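Local coordinates for protein ribonuclease J (Methanolobus psychrophilus R15, PDB 5HAB) that probably degrades RNA exonucleolytically from the 5' end, as an archaeal ribonuclease of the beta-CASP metallo-beta-lactamase family, at residues 32-37 / 429-434; 192-197 / 225-230; 229-234 / 410-415. The protein carries 1 engineered substitution. One frame throughout, in Å; residues are numbered along the deposited sequence.

Contact 1. Residues 32-37 / 429-434; sequences GGYNEM and IPAHGT. With nucleotides of chain D.
The loop G33-M37 packs against the end of strand 427-431 and the H432-T434 turn in a largely buried loop-to-strand contact that bridges the two sheets of the metallo-beta-lactamase sandwich. A backbone bond joins the segments, G433 N to G33 O at 3.0 Å, with the donor approaching at a slant to the carbonyl plane. G33 and H432, whose alpha carbons lie across from each other, both have left-handed backbone conformations, and the two segments turn where they meet. E36 holds the bend on its own side, its OE2 taking the amide N of G33 at 2.9 Å. The carbonyl oxygens of Y34 and G433 stand 3.0 Å apart as two acceptors; a bond to Y34 O from H438 NE2 probably eases this approach.

Most of the apolar contact comes from Y34. With CG beside the backbone N (chi1 -72°), its ring swings back over the strand: CE2 comes to 3.4 Å from A431 CB, while I429 CG2 meets the ring at its edge, 4.1 Å from CE2. The hydroxyl reaches on to T42. At the other end the doubly bent chain of M37 brings SD to 3.8 Å from G433 CA and turns CE toward the RNA, 3.2 Å from O2' of A1 of chain D.

H432 starts away from the loop, and its NE2 is hydrogen-bonded to NE2 of H109, the two rings nearly perpendicular; C195 and D196 lie beside it. Strand 222-228 runs next to 427-431 and touches Y34 through I226, while helix 435-447, which T434 introduces as N-cap, packs on M37 and P430.

Contact 2. Residues 192-197 / 225-230; sequences VYACDF and LITEST
Strands 192-194 and 225-228 run side by side in parallel, their axes 4.7 Å apart and only 3° from alignment, with V192, Y193 and A194 paired to L225, I226 and T227. Two nearly linear backbone bonds join them, I226 N to V192 O and A194 N to I226 O, both 2.8 Å. Beyond them the ladder ends unevenly. The carbonyl of A194 is gripped twice: by a weak bond from E228 N, and by the hydroxyl of T227, whose OG1 reaches A194 O at 2.9 Å in the carbonyl plane. T227 can do this because OG1 lies opposite its own backbone N (chi1 -170°), alongside the strand.

On the face with V192, A194 and T227, L225 CD1 rests 4.0 Å from V192 CG1. The other face carries Y193 and I226: I226 CG2 nestles 3.8 Å from Y193 CD2 and also touches C195 SG, which itself sits over the rim of the tyrosine ring. Past the strand end F197 folds back, so that CE1 comes to 3.5 Å from T227 OG1 and also meets E228 CG; rings of F181 and F199 stand edge-to-face with it.

E228 stretches from its CG toward the 195-197 turn. There OE1 accepts F197 N at 3.2 Å, met 50° out of the carboxylate plane, and the same oxygen is bonded to H410 ND1, so one atom ties this turn to the histidine. D196 OD2 is bonded to H104, and its side chain packs on an RNA phosphate.

Together with helix 211-220 the strands form a beta-alpha-beta crossover. D196, just past the end of the first strand, is consistent with the aspartate of metallo-beta-lactamase motif 4, and E228, closing the second, with the acidic motif A of beta-CASP nucleases.

Contact 3. Residues 229-234 / 410-415; sequences STNAGR and HAYRED. With SO4 (sulfate ion), chain K; nucleotides of chain D.
T230 and R234 each lay an aliphatic carbon over a ring of the 410-415 segment. The methyl CG2 of T230 stands 4.2 Å from the centre of the H410 imidazole, almost exactly on the ring normal, making a CH-pi contact. R234 does the same to Y412: its CB sits 3.9 Å above the centre of the ring. With CG beside the backbone N and the chain extended to NE, R234 runs on across the phenol, CD reaching CE1 of Y412 at 3.8 Å, and its guanidinium ends up nearly perpendicular (89°) to the ring.

N231 lies between the two aromatic side chains, its CB against A411 O at 3.3 Å. The backbone N of N231 is linked to the same carbonyl through a water that accepts from N231 N and donates to A411 O. Beyond this, R413 N bonds straight to R234 O at 3.0 Å, joining the two segments at the first turn of helix 413-423. Y412 is the N-cap, and D415 OD2 accepts its N through the anti lone pair at the helix start.

R413 leaves the helix with CG opposite its N, then bends at chi3 (-50°), which carries the guanidinium past A232 O and G233 O. At its edge NH2 gives a nearly linear bond (176°) to sulfate O3 at 3.2 Å; the ion, probably from the crystallisation liquor, is also bound by K395 of the second subunit.

T230 thus covers one face of the H410 ring. With ND1 taken up by E228, NE2 turns to the RNA, 3.3 Å from O2' of A1 of chain D, and makes a weak hydrogen bond to an RNA phosphate. The contact sets the imidazole beside the bound RNA, consistent with a place in the nucleic-acid-binding site.

In the fold
The three contacts form a connected group reaching from between the two sheets of the metallo-beta-lactamase part to the start of helix 413-423: centres of contacts 1 and 2 are about 10 Å apart, those of 2 and 3 likewise, and those of 1 and 3 about 14 Å. Contacts 1 and 2 share the sheet in which 189-194, 222-228 and 427-431 are adjacent; contact 3 continues from contact 2 through S229 and T230. Along the chain contacts 2 and 3 are nested inside the loop that contact 1 closes. Between 229-234 and 410-415 lies the beta-CASP sheet, so contact 3 brings together the flanks of that insertion. The T230-H432 bond joins contact 1 to the other two beside the bound RNA.

Contact 1. Residues 32-37 / 429-434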
loop_
_atom_site.group_PDB
_atom_site.type_symbol
_atom_site.label_atom_id
_atom_site.label_comp_id
_atom_site.label_asym_id
_atom_site.label_seq_id
_atom_site.Cartn_x
_atom_site.Cartn_y
_atom_site.Cartn_z
ATOM N N GLY B 32 -9.585 -14.097 -25.143
ATOM C CA GLY B 32 -9.792 -13.040 -24.174
ATOM C C GLY B 32 -9.482 -13.539 -22.780
ATOM O O GLY B 32 -9.493 -14.744 -22.535
ATOM N N GLY B 33 -9.204 -12.618 -21.863
ATOM C CA GLY B 33 -8.926 -12.991 -20.489
ATOM C C GLY B 33 -7.499 -13.421 -20.205
ATOM O O GLY B 33 -7.201 -13.911 -19.120
ATOM N N TYR B 34 -6.617 -13.237 -21.181
ATOM C CA TYR B 34 -5.200 -13.523 -20.989
ATOM C C TYR B 34 -4.414 -12.234 -20.723
ATOM O O TYR B 34 -3.291 -12.282 -20.233
ATOM C CB TYR B 34 -4.637 -14.271 -22.200
ATOM C CG TYR B 34 -5.123 -15.701 -22.286
ATOM C CD1 TYR B 34 -6.425 -15.994 -22.677
ATOM C CD2 TYR B 34 -4.281 -16.757 -21.973
ATOM C CE1 TYR B 34 -6.871 -17.298 -22.752
ATOM C CE2 TYR B 34 -4.717 -18.064 -22.045
ATOM C CZ TYR B 34 -6.014 -18.328 -22.433
ATOM O OH TYR B 34 -6.446 -19.632 -22.504
ATOM N N ASN B 35 -5.006 -11.085 -21.053
ATOM C CA ASN B 35 -4.385 -9.790 -20.772
ATOM C C ASN B 35 -5.089 -9.032 -19.659
ATOM O O ASN B 35 -4.641 -7.957 -19.259
ATOM C CB ASN B 35 -4.360 -8.904 -22.019
ATOM C CG ASN B 35 -3.588 -9.518 -23.165
ATOM O OD1 ASN B 35 -3.318 -10.721 -23.180
ATOM N ND2 ASN B 35 -3.234 -8.690 -24.143
ATOM N N GLU B 36 -6.199 -9.582 -19.179
ATOM C CA GLU B 36 -7.034 -8.878 -18.222
ATOM C C GLU B 36 -7.985 -9.824 -17.503
ATOM O O GLU B 36 -7.981 -11.033 -17.751
ATOM C CB GLU B 36 -7.835 -7.775 -18.930
ATOM C CG GLU B 36 -8.848 -8.290 -19.953
ATOM C CD GLU B 36 -8.226 -8.666 -21.297
ATOM O OE1 GLU B 36 -7.568 -7.807 -21.924
ATOM O OE2 GLU B 36 -8.407 -9.822 -21.731
ATOM N N MET B 37 -8.823 -9.259 -16.639
ATOM C CA MET B 37 -9.851 -10.027 -15.942
ATOM C C MET B 37 -11.177 -9.894 -16.670
ATOM O O MET B 37 -11.420 -8.881 -17.322
ATOM C CB MET B 37 -10.016 -9.545 -14.502
ATOM C CG MET B 37 -8.751 -9.555 -13.665
ATOM S SD MET B 37 -8.196 -11.210 -13.223
ATOM C CE MET B 37 -9.736 -12.018 -12.807
ATOM N N ILE B 429 -0.141 -23.462 -19.505
ATOM C CA ILE B 429 -0.467 -22.133 -20.003
ATOM C C ILE B 429 -1.316 -21.421 -18.963
ATOM O O ILE B 429 -2.434 -21.852 -18.677
ATOM C CB ILE B 429 -1.202 -22.192 -21.362
ATOM C CG1 ILE B 429 -0.363 -22.929 -22.411
ATOM C CG2 ILE B 429 -1.602 -20.782 -21.829
ATOM C CD1 ILE B 429 -0.618 -24.428 -22.470
ATOM N N PRO B 430 -0.794 -20.327 -18.391
ATOM C CA PRO B 430 -1.630 -19.573 -17.454
ATOM C C PRO B 430 -2.654 -18.704 -18.166
ATOM O O PRO B 430 -2.382 -18.175 -19.240
ATOM C CB PRO B 430 -0.612 -18.717 -16.682
ATOM C CG PRO B 430 0.542 -18.568 -17.616
ATOM C CD PRO B 430 0.608 -19.870 -18.381
ATOM N N ALA B 431 -3.822 -18.561 -17.553
ATOM C CA ALA B 431 -4.936 -17.828 -18.142
ATOM C C ALA B 431 -5.705 -17.086 -17.049
ATOM O O ALA B 431 -5.321 -17.138 -15.881
ATOM C CB ALA B 431 -5.853 -18.780 -18.886
ATOM N N HIS B 432 -6.795 -16.420 -17.426
ATOM C CA HIS B 432 -7.664 -15.725 -16.468
ATOM C C HIS B 432 -6.909 -14.715 -15.613
ATOM O O HIS B 432 -6.976 -14.763 -14.386
ATOM C CB HIS B 432 -8.369 -16.721 -15.535
ATOM C CG HIS B 432 -9.565 -17.390 -16.139
ATOM N ND1 HIS B 432 -9.579 -17.877 -17.428
ATOM C CD2 HIS B 432 -10.789 -17.656 -15.623
ATOM C CE1 HIS B 432 -10.762 -18.411 -17.683
ATOM N NE2 HIS B 432 -11.512 -18.294 -16.602
ATOM N N GLY B 433 -6.204 -13.791 -16.252
ATOM C CA GLY B 433 -5.533 -12.750 -15.503
ATOM C C GLY B 433 -4.663 -11.836 -16.333
ATOM O O GLY B 433 -4.585 -11.964 -17.556
ATOM N N THR B 434 -4.018 -10.897 -15.651
ATOM C CA THR B 434 -3.081 -9.981 -16.279
ATOM C C THR B 434 -1.757 -10.684 -16.513
ATOM O O THR B 434 -1.556 -11.808 -16.050
ATOM C CB THR B 434 -2.849 -8.747 -15.411
ATOM O OG1 THR B 434 -2.372 -9.170 -14.128
ATOM C CG2 THR B 434 -4.164 -7.969 -15.232
ATOM O OP3 A D 1 -13.098 -13.031 -3.790
ATOM P P A D 1 -12.775 -13.840 -4.990
ATOM O OP1 A D 1 -13.839 -14.859 -5.178
ATOM O OP2 A D 1 -11.362 -14.283 -4.882
ATOM O "O5'" A D 1 -12.798 -12.853 -6.232
ATOM C "C5'" A D 1 -13.894 -11.975 -6.467
ATOM C "C4'" A D 1 -13.892 -11.489 -7.894
ATOM O "O4'" A D 1 -12.810 -10.528 -8.055
ATOM C "C3'" A D 1 -13.654 -12.582 -8.934
ATOM O "O3'" A D 1 -14.421 -12.338 -10.110
ATOM C "C2'" A D 1 -12.164 -12.461 -9.238
ATOM O "O2'" A D 1 -11.792 -12.907 -10.525
ATOM C "C1'" A D 1 -11.915 -10.963 -9.063
ATOM N N9 A D 1 -10.551 -10.672 -8.607
ATOM C C8 A D 1 -9.848 -11.383 -7.660
ATOM N N7 A D 1 -8.638 -10.931 -7.434
ATOM C C5 A D 1 -8.531 -9.846 -8.295
ATOM C C6 A D 1 -7.482 -8.939 -8.533
ATOM N N6 A D 1 -6.303 -8.985 -7.901
ATOM N N1 A D 1 -7.691 -7.971 -9.456
ATOM C C2 A D 1 -8.873 -7.928 -10.088
ATOM N N3 A D 1 -9.936 -8.723 -9.950
ATOM C C4 A D 1 -9.699 -9.675 -9.028
HETATM O O HOH W 1 -8.961 -16.810 -19.902
#

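Contact 2. Residues 192-197 / 225-230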
loop_
_atom_site.group_PDB
_atom_site.type_symbol
_atom_site.label_atom_id
_atom_site.label_comp_id
_atom_site.label_asym_id
_atom_site.label_seq_id
_atom_site.Cartn_x
_atom_site.Cartn_y
_atom_site.Cartn_z
ATOM N N VAL B 192 -6.328 -30.245 -20.690
ATOM C CA VAL B 192 -7.138 -29.939 -19.520
ATOM C C VAL B 192 -7.235 -28.435 -19.318
ATOM O O VAL B 192 -6.254 -27.705 -19.445
ATOM C CB VAL B 192 -6.588 -30.630 -18.261
ATOM C CG1 VAL B 192 -7.427 -30.282 -17.048
ATOM C CG2 VAL B 192 -6.567 -32.135 -18.464
ATOM N N TYR B 193 -8.451 -27.992 -19.032
ATOM C CA TYR B 193 -8.771 -26.604 -18.782
ATOM C C TYR B 193 -9.348 -26.512 -17.374
ATOM O O TYR B 193 -10.384 -27.124 -17.067
ATOM C CB TYR B 193 -9.750 -26.101 -19.846
ATOM C CG TYR B 193 -10.272 -24.684 -19.713
ATOM C CD1 TYR B 193 -11.306 -24.382 -18.836
ATOM C CD2 TYR B 193 -9.769 -23.661 -20.506
ATOM C CE1 TYR B 193 -11.809 -23.093 -18.732
ATOM C CE2 TYR B 193 -10.264 -22.370 -20.412
ATOM C CZ TYR B 193 -11.286 -22.095 -19.523
ATOM O OH TYR B 193 -11.790 -20.819 -19.422
ATOM N N ALA B 194 -8.657 -25.755 -16.525
ATOM C CA ALA B 194 -9.007 -25.636 -15.116
ATOM C C ALA B 194 -8.949 -24.174 -14.692
ATOM O O ALA B 194 -7.971 -23.722 -14.097
ATOM C CB ALA B 194 -8.073 -26.471 -14.265
ATOM N N CYS B 195 -10.017 -23.446 -14.993
ATOM C CA CYS B 195 -10.070 -22.015 -14.736
ATOM C C CYS B 195 -11.308 -21.670 -13.911
ATOM O O CYS B 195 -12.350 -22.312 -14.048
ATOM C CB CYS B 195 -10.066 -21.248 -16.056
ATOM S SG CYS B 195 -8.619 -21.567 -17.099
ATOM N N ASP B 196 -11.184 -20.650 -13.066
ATOM C CA ASP B 196 -12.207 -20.307 -12.073
ATOM C C ASP B 196 -12.504 -21.501 -11.182
ATOM O O ASP B 196 -13.621 -22.017 -11.157
ATOM C CB ASP B 196 -13.488 -19.816 -12.740
ATOM C CG ASP B 196 -13.460 -18.334 -13.027
ATOM O OD1 ASP B 196 -12.385 -17.719 -12.897
ATOM O OD2 ASP B 196 -14.521 -17.781 -13.371
ATOM N N PHE B 197 -11.495 -21.930 -10.437
ATOM C CA PHE B 197 -11.653 -23.080 -9.571
ATOM C C PHE B 197 -10.917 -22.927 -8.258
ATOM O O PHE B 197 -10.079 -22.045 -8.077
ATOM C CB PHE B 197 -11.146 -24.338 -10.256
ATOM C CG PHE B 197 -9.668 -24.541 -10.109
ATOM C CD1 PHE B 197 -8.785 -23.876 -10.941
ATOM C CD2 PHE B 197 -9.158 -25.388 -9.132
ATOM C CE1 PHE B 197 -7.423 -24.054 -10.806
ATOM C CE2 PHE B 197 -7.799 -25.566 -8.995
ATOM C CZ PHE B 197 -6.932 -24.899 -9.832
ATOM N N LEU B 225 -2.038 -28.070 -19.918
ATOM C CA LEU B 225 -2.942 -27.570 -18.900
ATOM C C LEU B 225 -3.115 -26.072 -19.095
ATOM O O LEU B 225 -2.133 -25.326 -19.152
ATOM C CB LEU B 225 -2.411 -27.877 -17.494
ATOM C CG LEU B 225 -3.107 -27.177 -16.323
ATOM C CD1 LEU B 225 -4.569 -27.579 -16.236
ATOM C CD2 LEU B 225 -2.398 -27.468 -15.005
ATOM N N ILE B 226 -4.364 -25.647 -19.248
ATOM C CA ILE B 226 -4.705 -24.237 -19.212
ATOM C C ILE B 226 -5.326 -24.010 -17.852
ATOM O O ILE B 226 -6.345 -24.617 -17.527
ATOM C CB ILE B 226 -5.665 -23.828 -20.342
ATOM C CG1 ILE B 226 -5.009 -24.022 -21.712
ATOM C CG2 ILE B 226 -6.159 -22.392 -20.144
ATOM C CD1 ILE B 226 -5.337 -25.347 -22.370
ATOM N N THR B 227 -4.710 -23.161 -17.041
ATOM C CA THR B 227 -5.202 -22.963 -15.686
ATOM C C THR B 227 -5.079 -21.491 -15.311
ATOM O O THR B 227 -4.249 -20.765 -15.855
ATOM C CB THR B 227 -4.457 -23.870 -14.673
ATOM O OG1 THR B 227 -5.112 -23.820 -13.402
ATOM C CG2 THR B 227 -3.003 -23.454 -14.511
ATOM N N GLU B 228 -5.944 -21.050 -14.406
ATOM C CA GLU B 228 -5.982 -19.654 -13.983
ATOM C C GLU B 228 -4.721 -19.268 -13.211
ATOM O O GLU B 228 -4.110 -20.100 -12.551
ATOM C CB GLU B 228 -7.223 -19.401 -13.123
ATOM C CG GLU B 228 -7.204 -20.157 -11.798
ATOM C CD GLU B 228 -8.160 -19.575 -10.775
ATOM O OE1 GLU B 228 -9.379 -19.612 -11.017
ATOM O OE2 GLU B 228 -7.693 -19.077 -9.729
ATOM N N SER B 229 -4.325 -18.006 -13.311
ATOM C CA SER B 229 -3.202 -17.512 -12.526
ATOM C C SER B 229 -3.673 -16.489 -11.494
ATOM O O SER B 229 -2.862 -15.928 -10.768
ATOM C CB SER B 229 -2.152 -16.883 -13.434
ATOM O OG SER B 229 -2.662 -15.713 -14.041
ATOM N N THR B 230 -4.989 -16.279 -11.440
ATOM C CA THR B 230 -5.628 -15.202 -10.680
ATOM C C THR B 230 -5.096 -14.975 -9.262
ATOM O O THR B 230 -4.794 -13.843 -8.892
ATOM C CB THR B 230 -7.153 -15.453 -10.574
ATOM O OG1 THR B 230 -7.677 -15.769 -11.868
ATOM C CG2 THR B 230 -7.870 -14.226 -10.035
#

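Contact 3. Residues 229-234 / 410-415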
loop_
_atom_site.group_PDB
_atom_site.type_symbol
_atom_site.label_atom_id
_atom_site.label_comp_id
_atom_site.label_asym_id
_atom_site.label_seq_id
_atom_site.Cartn_x
_atom_site.Cartn_y
_atom_site.Cartn_z
ATOM N N SER B 229 -4.325 -18.006 -13.311
ATOM C CA SER B 229 -3.202 -17.512 -12.526
ATOM C C SER B 229 -3.673 -16.489 -11.494
ATOM O O SER B 229 -2.862 -15.928 -10.768
ATOM C CB SER B 229 -2.152 -16.883 -13.434
ATOM O OG SER B 229 -2.662 -15.713 -14.041
ATOM N N THR B 230 -4.989 -16.279 -11.440
ATOM C CA THR B 230 -5.628 -15.202 -10.680
ATOM C C THR B 230 -5.096 -14.975 -9.262
ATOM O O THR B 230 -4.794 -13.843 -8.892
ATOM C CB THR B 230 -7.153 -15.453 -10.574
ATOM O OG1 THR B 230 -7.677 -15.769 -11.868
ATOM C CG2 THR B 230 -7.870 -14.226 -10.035
ATOM N N ASN B 231 -4.973 -16.042 -8.479
ATOM C CA ASN B 231 -4.495 -15.921 -7.106
ATOM C C ASN B 231 -3.264 -16.785 -6.905
ATOM O O ASN B 231 -2.954 -17.175 -5.781
ATOM C CB ASN B 231 -5.577 -16.341 -6.100
ATOM C CG ASN B 231 -6.586 -15.244 -5.827
ATOM O OD1 ASN B 231 -6.437 -14.113 -6.288
ATOM N ND2 ASN B 231 -7.627 -15.578 -5.077
ATOM N N ALA B 232 -2.565 -17.085 -7.996
ATOM C CA ALA B 232 -1.337 -17.874 -7.926
ATOM C C ALA B 232 -0.273 -17.157 -7.102
ATOM O O ALA B 232 0.659 -17.779 -6.595
ATOM C CB ALA B 232 -0.815 -18.170 -9.320
ATOM N N GLY B 233 -0.407 -15.840 -6.999
ATOM C CA GLY B 233 0.490 -15.042 -6.191
ATOM C C GLY B 233 0.212 -15.136 -4.703
ATOM O O GLY B 233 1.087 -14.838 -3.893
ATOM N N ARG B 234 -1.000 -15.553 -4.339
ATOM C CA ARG B 234 -1.374 -15.640 -2.929
ATOM C C ARG B 234 -0.794 -16.891 -2.296
ATOM O O ARG B 234 -0.849 -17.989 -2.851
ATOM C CB ARG B 234 -2.896 -15.605 -2.754
ATOM C CG ARG B 234 -3.505 -14.270 -3.147
ATOM C CD ARG B 234 -4.984 -14.166 -2.815
ATOM N NE ARG B 234 -5.466 -12.810 -3.065
ATOM C CZ ARG B 234 -6.733 -12.423 -2.954
ATOM N NH1 ARG B 234 -7.670 -13.292 -2.601
ATOM N NH2 ARG B 234 -7.063 -11.162 -3.208
ATOM N N HIS B 410 -10.899 -18.755 -5.661
ATOM C CA HIS B 410 -9.792 -19.126 -6.548
ATOM C C HIS B 410 -8.634 -19.833 -5.839
ATOM O O HIS B 410 -8.331 -19.561 -4.677
ATOM C CB HIS B 410 -9.245 -17.884 -7.263
ATOM C CG HIS B 410 -10.232 -17.220 -8.172
ATOM N ND1 HIS B 410 -10.471 -17.656 -9.458
ATOM C CD2 HIS B 410 -11.033 -16.144 -7.984
ATOM C CE1 HIS B 410 -11.382 -16.881 -10.019
ATOM N NE2 HIS B 410 -11.738 -15.956 -9.147
ATOM N N ALA B 411 -7.973 -20.722 -6.574
ATOM C CA ALA B 411 -6.843 -21.492 -6.069
ATOM C C ALA B 411 -5.659 -20.608 -5.676
ATOM O O ALA B 411 -5.311 -19.650 -6.377
ATOM C CB ALA B 411 -6.403 -22.504 -7.109
ATOM N N TYR B 412 -5.043 -20.934 -4.547
ATOM C CA TYR B 412 -3.833 -20.243 -4.120
ATOM C C TYR B 412 -2.619 -20.972 -4.692
ATOM O O TYR B 412 -2.766 -21.974 -5.391
ATOM C CB TYR B 412 -3.751 -20.164 -2.590
ATOM C CG TYR B 412 -4.676 -19.142 -1.968
ATOM C CD1 TYR B 412 -5.673 -18.533 -2.717
ATOM C CD2 TYR B 412 -4.541 -18.774 -0.633
ATOM C CE1 TYR B 412 -6.523 -17.595 -2.152
ATOM C CE2 TYR B 412 -5.383 -17.833 -0.062
ATOM C CZ TYR B 412 -6.372 -17.250 -0.825
ATOM O OH TYR B 412 -7.217 -16.317 -0.267
ATOM N N ARG B 413 -1.429 -20.465 -4.393
ATOM C CA ARG B 413 -0.190 -21.001 -4.952
ATOM C C ARG B 413 -0.031 -22.510 -4.735
ATOM O O ARG B 413 0.282 -23.237 -5.676
ATOM C CB ARG B 413 1.019 -20.234 -4.385
ATOM C CG ARG B 413 2.359 -20.702 -4.938
ATOM C CD ARG B 413 3.560 -19.929 -4.384
ATOM N NE ARG B 413 3.393 -18.475 -4.467
ATOM C CZ ARG B 413 3.471 -17.638 -3.435
ATOM N NH1 ARG B 413 3.705 -18.095 -2.211
ATOM N NH2 ARG B 413 3.311 -16.334 -3.631
ATOM N N GLU B 414 -0.254 -22.986 -3.514
ATOM C CA GLU B 414 -0.022 -24.397 -3.206
ATOM C C GLU B 414 -1.093 -25.303 -3.811
ATOM O O GLU B 414 -0.841 -26.481 -4.097
ATOM C CB GLU B 414 0.053 -24.609 -1.691
ATOM C CG GLU B 414 1.126 -23.778 -1.001
ATOM C CD GLU B 414 2.474 -23.881 -1.686
ATOM O OE1 GLU B 414 2.896 -25.014 -1.994
ATOM O OE2 GLU B 414 3.120 -22.835 -1.901
ATOM N N ASP B 415 -2.289 -24.756 -3.999
ATOM C CA ASP B 415 -3.335 -25.464 -4.728
ATOM C C ASP B 415 -2.875 -25.727 -6.163
ATOM O O ASP B 415 -3.029 -26.833 -6.690
ATOM C CB ASP B 415 -4.634 -24.663 -4.714
ATOM C CG ASP B 415 -5.145 -24.420 -3.308
ATOM O OD1 ASP B 415 -5.307 -25.404 -2.561
ATOM O OD2 ASP B 415 -5.371 -23.244 -2.944
HETATM S S SO4 K . 4.791 -14.400 -0.591
HETATM O O1 SO4 K . 4.928 -13.355 0.421
HETATM O O2 SO4 K . 5.134 -15.696 -0.009
HETATM O O3 SO4 K . 3.412 -14.426 -1.068
HETATM O O4 SO4 K . 5.688 -14.114 -1.708
ATOM O OP3 A D 1 -13.098 -13.031 -3.790
ATOM P P A D 1 -12.775 -13.840 -4.990
ATOM O OP1 A D 1 -13.839 -14.859 -5.178
ATOM O OP2 A D 1 -11.362 -14.283 -4.882
ATOM O "O5'" A D 1 -12.798 -12.853 -6.232
ATOM C "C5'" A D 1 -13.894 -11.975 -6.467
ATOM C "C4'" A D 1 -13.892 -11.489 -7.894
ATOM O "O4'" A D 1 -12.810 -10.528 -8.055
ATOM C "C3'" A D 1 -13.654 -12.582 -8.934
ATOM O "O3'" A D 1 -14.421 -12.338 -10.110
ATOM C "C2'" A D 1 -12.164 -12.461 -9.238
ATOM O "O2'" A D 1 -11.792 -12.907 -10.525
ATOM C "C1'" A D 1 -11.915 -10.963 -9.063
ATOM N N9 A D 1 -10.551 -10.672 -8.607
ATOM C C8 A D 1 -9.848 -11.383 -7.660
ATOM N N7 A D 1 -8.638 -10.931 -7.434
ATOM C C5 A D 1 -8.531 -9.846 -8.295
ATOM C C6 A D 1 -7.482 -8.939 -8.533
ATOM N N6 A D 1 -6.303 -8.985 -7.901
ATOM N N1 A D 1 -7.691 -7.971 -9.456
ATOM C C2 A D 1 -8.873 -7.928 -10.088
ATOM N N3 A D 1 -9.936 -8.723 -9.950
ATOM C C4 A D 1 -9.699 -9.675 -9.028
HETATM O O HOH W 2 -5.130 -18.962 -9.197
#